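Local coordinates for protein mannose-specific lectin 2 chain 1 (Colocasia esculenta, PDB 5T1X) that is one chain of a mannose-specific, GNA-related taro lectin that agglutinates rabbit erythrocytes, at residues N4-G9 with C51-T56; G81-V86 with F96-F101. All blocks are in the same frame, centred on the assembly; numbering follows the deposited sequence.

Contact 1 (N4-G9 with C51-T56); sequences NYLLSG and CKLTLT
The side chain of Leu6 meets Leu53 and Leu55 through one methyl, CD2. This methyl lies 4.0 Å from CG of Leu53 and 4.1 Å from CB of Leu55. The side chains of Leu6 and Leu53 cross obliquely. Leu6 holds its CG anti to the backbone N (chi1 173°), which carries the branch across to residues 52-55. Leu55 has the same first torsion (chi1 180°). Its CD2 thereby reaches back to the other backbone and rests 3.5 Å from the carbonyl O of Leu6. The two strands, 5-7 and 52-55, belong to different sheets of the bulb-type lectin domain, which has the beta-prism II fold of GNA-related lectins. The axes of the short segments 5-7 and 52-55 stand at 62°. Leu6, Leu53 and Leu55 account for most of the surface buried in the contact. Leu61 touches both Leu6 and Leu55, and Ile63 packs on Leu53. At Ser8 and Gly9 the backbone comes close to Leu55. Gly9 N gives a weak hydrogen bond to Leu55 O (3.4 Å), and Ser8 CA makes a CA-H...O contact with the same oxygen. Water 1 accepts from both Gly9 N and Leu55 N, at 3.0 Å each. Ser8 sets CB against the carbonyl O of Thr56 at 3.4 Å. Its OG hydrogen-bonds to the backbone N of Tyr83.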
# COMPACT_ATOMS: atom_id res chain seq x y z
N ASN A 4 0.27 1.24 8.75
CA ASN A 4 -0.20 2.37 7.94
C ASN A 4 -1.10 1.93 6.77
O ASN A 4 -1.31 2.69 5.83
CB ASN A 4 1.02 3.14 7.41
CG ASN A 4 2.02 2.23 6.75
OD1 ASN A 4 1.71 1.10 6.34
ND2 ASN A 4 3.27 2.67 6.71
N TYR A 5 -1.62 0.69 6.82
CA TYR A 5 -2.54 0.23 5.78
C TYR A 5 -3.55 -0.75 6.33
O TYR A 5 -3.31 -1.40 7.35
CB TYR A 5 -1.81 -0.39 4.56
CG TYR A 5 -1.11 -1.70 4.86
CD1 TYR A 5 -1.82 -2.90 4.89
CD2 TYR A 5 0.27 -1.76 5.03
CE1 TYR A 5 -1.18 -4.11 5.17
CE2 TYR A 5 0.92 -2.97 5.27
CZ TYR A 5 0.19 -4.14 5.34
OH TYR A 5 0.81 -5.35 5.59
N LEU A 6 -4.66 -0.88 5.60
CA LEU A 6 -5.75 -1.82 5.83
C LEU A 6 -6.03 -2.51 4.51
O LEU A 6 -6.35 -1.84 3.52
CB LEU A 6 -6.99 -1.08 6.36
CG LEU A 6 -8.29 -1.88 6.50
CD1 LEU A 6 -8.27 -2.72 7.74
CD2 LEU A 6 -9.50 -0.97 6.55
N LEU A 7 -5.89 -3.84 4.46
CA LEU A 7 -6.17 -4.60 3.23
C LEU A 7 -7.60 -5.10 3.25
O LEU A 7 -8.17 -5.31 4.32
CB LEU A 7 -5.21 -5.80 3.09
CG LEU A 7 -3.71 -5.54 3.13
CD1 LEU A 7 -2.94 -6.84 3.04
CD2 LEU A 7 -3.27 -4.55 2.06
N SER A 8 -8.18 -5.31 2.06
CA SER A 8 -9.54 -5.85 1.97
C SER A 8 -9.56 -7.21 2.70
O SER A 8 -8.65 -8.03 2.53
CB SER A 8 -10.00 -5.96 0.52
OG SER A 8 -9.01 -6.55 -0.31
N GLY A 9 -10.51 -7.37 3.62
CA GLY A 9 -10.61 -8.57 4.45
C GLY A 9 -10.09 -8.37 5.86
O GLY A 9 -10.37 -9.18 6.74
N CYS A 51 -17.59 -0.09 17.19
CA CYS A 51 -17.48 0.11 15.74
C CYS A 51 -16.12 -0.30 15.19
O CYS A 51 -15.10 -0.14 15.85
CB CYS A 51 -17.81 1.55 15.36
SG CYS A 51 -19.50 2.04 15.79
N LYS A 52 -16.14 -0.82 13.95
CA LYS A 52 -14.96 -1.33 13.25
C LYS A 52 -14.92 -0.84 11.81
O LYS A 52 -15.97 -0.64 11.19
CB LYS A 52 -14.99 -2.87 13.26
CG LYS A 52 -14.88 -3.52 14.64
CD LYS A 52 -15.43 -4.95 14.64
CE LYS A 52 -15.33 -5.61 16.00
NZ LYS A 52 -16.25 -5.01 17.00
N LEU A 53 -13.71 -0.70 11.25
CA LEU A 53 -13.49 -0.29 9.87
C LEU A 53 -13.05 -1.49 9.06
O LEU A 53 -12.16 -2.23 9.48
CB LEU A 53 -12.43 0.84 9.78
CG LEU A 53 -12.11 1.40 8.39
CD1 LEU A 53 -13.30 2.15 7.79
CD2 LEU A 53 -10.91 2.32 8.45
N THR A 54 -13.71 -1.71 7.91
CA THR A 54 -13.37 -2.80 6.99
C THR A 54 -13.26 -2.24 5.57
O THR A 54 -13.66 -1.10 5.30
CB THR A 54 -14.38 -3.96 7.07
OG1 THR A 54 -15.70 -3.47 6.84
CG2 THR A 54 -14.29 -4.76 8.38
N LEU A 55 -12.70 -3.04 4.68
CA LEU A 55 -12.53 -2.67 3.28
C LEU A 55 -13.07 -3.83 2.45
O LEU A 55 -12.60 -4.95 2.60
CB LEU A 55 -11.05 -2.37 2.99
CG LEU A 55 -10.64 -1.97 1.57
CD1 LEU A 55 -11.25 -0.64 1.16
CD2 LEU A 55 -9.13 -1.87 1.47
N THR A 56 -14.10 -3.57 1.64
CA THR A 56 -14.73 -4.63 0.83
C THR A 56 -13.82 -5.07 -0.32
O THR A 56 -12.83 -4.41 -0.64
CB THR A 56 -16.11 -4.19 0.29
OG1 THR A 56 -15.96 -3.25 -0.77
CG2 THR A 56 -17.02 -3.64 1.36
O HOH W 1 -12.25 -5.89 5.49

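Contact 2 (G81-V86 with F96-F101); sequences GNYAAV and FGPSVF
This contact is the open end of the antiparallel hairpin formed by strands 84-88 and 92-103, in one of the three sheets of the bulb-type lectin domain. Ala84 and Phe96 form a hydrogen-bonded pair. Ala84 N donates to Phe96 O at 3.0 Å. Phe96 N returns a nearly straight bond to Ala84 O (2.8 Å, 178°). Both side chains lie on the same face of the sheet. The Phe96 ring meets Val86 at a ring edge, with CE2 4.0 Å from Val86 CB. The two side chains cross at about a right angle.

Beyond this pair the regular ladder stops at Gly97 and the cis peptide bond before Pro98. The Tyr83 ring lies against this turn of the chain. With CG anti to its carbonyl carbon (chi1 -72°), the ring is brought up against Gly97, and CE1 comes to 3.3 Å from Gly97 C. Gly97 lets the ring come close: its CA is 3.3 Å from Tyr83 CD1. Pro98 CA stands over one ring face in a CH-pi contact, 4.1 Å from the centroid. The Tyr83 hydroxyl is hydrogen-bonded to Val79 O.

Ser99 N makes a weak hydrogen bond to Asn82 O. Ser99 OG is joined to Asn82 by two waters: water 2 accepts from Asn82 N, and water 3 accepts from Asn82 ND2 (2.9 Å).

On its other side strand 84-88 pairs with strand 5-7, where Leu7 touches Ala84 and Tyr5 touches Val86. Strand 92-103 continues the sheet into the other lectin chain: Phe96, Ser99 and Phe101 pair with an antiparallel strand of that chain.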
# COMPACT_ATOMS: atom_id res chain seq x y z
N GLY A 81 -11.70 -7.73 -6.24
CA GLY A 81 -10.27 -8.01 -6.14
C GLY A 81 -9.73 -7.64 -4.79
O GLY A 81 -10.48 -7.57 -3.81
N ASN A 82 -8.41 -7.42 -4.73
CA ASN A 82 -7.66 -7.08 -3.51
C ASN A 82 -7.33 -5.61 -3.50
O ASN A 82 -6.73 -5.10 -4.46
CB ASN A 82 -6.36 -7.91 -3.43
CG ASN A 82 -6.57 -9.41 -3.42
OD1 ASN A 82 -7.39 -9.94 -2.68
ND2 ASN A 82 -5.81 -10.12 -4.23
N TYR A 83 -7.72 -4.92 -2.42
CA TYR A 83 -7.53 -3.48 -2.29
C TYR A 83 -6.70 -3.15 -1.07
O TYR A 83 -6.55 -3.99 -0.17
CB TYR A 83 -8.90 -2.77 -2.21
CG TYR A 83 -9.62 -2.77 -3.54
CD1 TYR A 83 -9.59 -1.65 -4.36
CD2 TYR A 83 -10.32 -3.89 -3.98
CE1 TYR A 83 -10.20 -1.66 -5.61
CE2 TYR A 83 -10.92 -3.92 -5.24
CZ TYR A 83 -10.85 -2.79 -6.05
OH TYR A 83 -11.43 -2.79 -7.30
N ALA A 84 -6.18 -1.93 -1.02
CA ALA A 84 -5.40 -1.46 0.12
C ALA A 84 -5.74 -0.01 0.44
O ALA A 84 -5.68 0.84 -0.46
CB ALA A 84 -3.90 -1.60 -0.16
N ALA A 85 -6.11 0.27 1.70
CA ALA A 85 -6.35 1.63 2.19
C ALA A 85 -5.07 2.03 2.89
O ALA A 85 -4.68 1.37 3.85
CB ALA A 85 -7.55 1.70 3.12
N VAL A 86 -4.36 3.03 2.36
CA VAL A 86 -3.02 3.41 2.83
C VAL A 86 -3.00 4.82 3.37
O VAL A 86 -3.55 5.73 2.74
CB VAL A 86 -2.00 3.26 1.65
CG1 VAL A 86 -0.59 3.69 2.06
CG2 VAL A 86 -1.99 1.83 1.13
N PHE A 96 -6.36 2.20 -2.78
CA PHE A 96 -5.74 1.79 -4.05
C PHE A 96 -6.20 0.42 -4.44
O PHE A 96 -6.15 -0.49 -3.61
CB PHE A 96 -4.22 1.74 -3.90
CG PHE A 96 -3.51 3.04 -3.63
CD1 PHE A 96 -3.01 3.81 -4.67
CD2 PHE A 96 -3.26 3.46 -2.32
CE1 PHE A 96 -2.32 5.00 -4.42
CE2 PHE A 96 -2.56 4.64 -2.07
CZ PHE A 96 -2.09 5.40 -3.12
N GLY A 97 -6.55 0.24 -5.71
CA GLY A 97 -6.87 -1.09 -6.16
C GLY A 97 -7.57 -1.21 -7.48
O GLY A 97 -8.02 -0.20 -8.04
N PRO A 98 -7.73 -2.46 -7.98
CA PRO A 98 -7.27 -3.73 -7.39
C PRO A 98 -5.76 -3.94 -7.55
O PRO A 98 -5.09 -3.14 -8.19
CB PRO A 98 -8.06 -4.78 -8.17
CG PRO A 98 -8.21 -4.16 -9.53
CD PRO A 98 -8.41 -2.68 -9.27
N SER A 99 -5.24 -5.03 -6.99
CA SER A 99 -3.83 -5.34 -7.15
C SER A 99 -3.58 -5.71 -8.60
O SER A 99 -4.46 -6.30 -9.26
CB SER A 99 -3.41 -6.47 -6.22
OG SER A 99 -4.17 -7.64 -6.46
N VAL A 100 -2.43 -5.30 -9.13
CA VAL A 100 -2.08 -5.53 -10.53
C VAL A 100 -0.84 -6.42 -10.65
O VAL A 100 -0.54 -6.88 -11.75
CB VAL A 100 -1.90 -4.21 -11.34
CG1 VAL A 100 -3.20 -3.39 -11.35
CG2 VAL A 100 -0.73 -3.38 -10.82
N PHE A 101 -0.11 -6.63 -9.54
CA PHE A 101 1.12 -7.41 -9.56
C PHE A 101 1.48 -7.89 -8.16
O PHE A 101 1.27 -7.17 -7.19
CB PHE A 101 2.27 -6.59 -10.17
CG PHE A 101 3.61 -7.28 -10.25
CD1 PHE A 101 3.84 -8.27 -11.19
CD2 PHE A 101 4.64 -6.92 -9.40
CE1 PHE A 101 5.08 -8.91 -11.26
CE2 PHE A 101 5.89 -7.55 -9.48
CZ PHE A 101 6.10 -8.54 -10.41
O HOH W 2 -6.83 -8.08 -7.13
O HOH W 3 -3.07 -9.80 -4.99

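In the fold
Contacts 1 and 2 follow one another along the chain, with centres 12 Å apart. They share a sheet, since strands 5-7 and 84-88 are neighbours in it. Leu6 O probably accepts a hydrogen bond from Ala85 N at 2.8 Å. Tyr5 CB packs 3.4 Å from Ala85 O. Contact 1 lies about 4 Å from the chain centre and ties this sheet to that of strand 52-55. Contact 2 lies about 12 Å from the centre and extends the sheet into the partner chain. The mannose site is nearer contact 1. The Leu53 side chain is about 7 Å from that of Trp40, probably a mannose-site residue, and about 9 Å from that of Cys31, a mannose-site residue disulfide-bonded to Cys51.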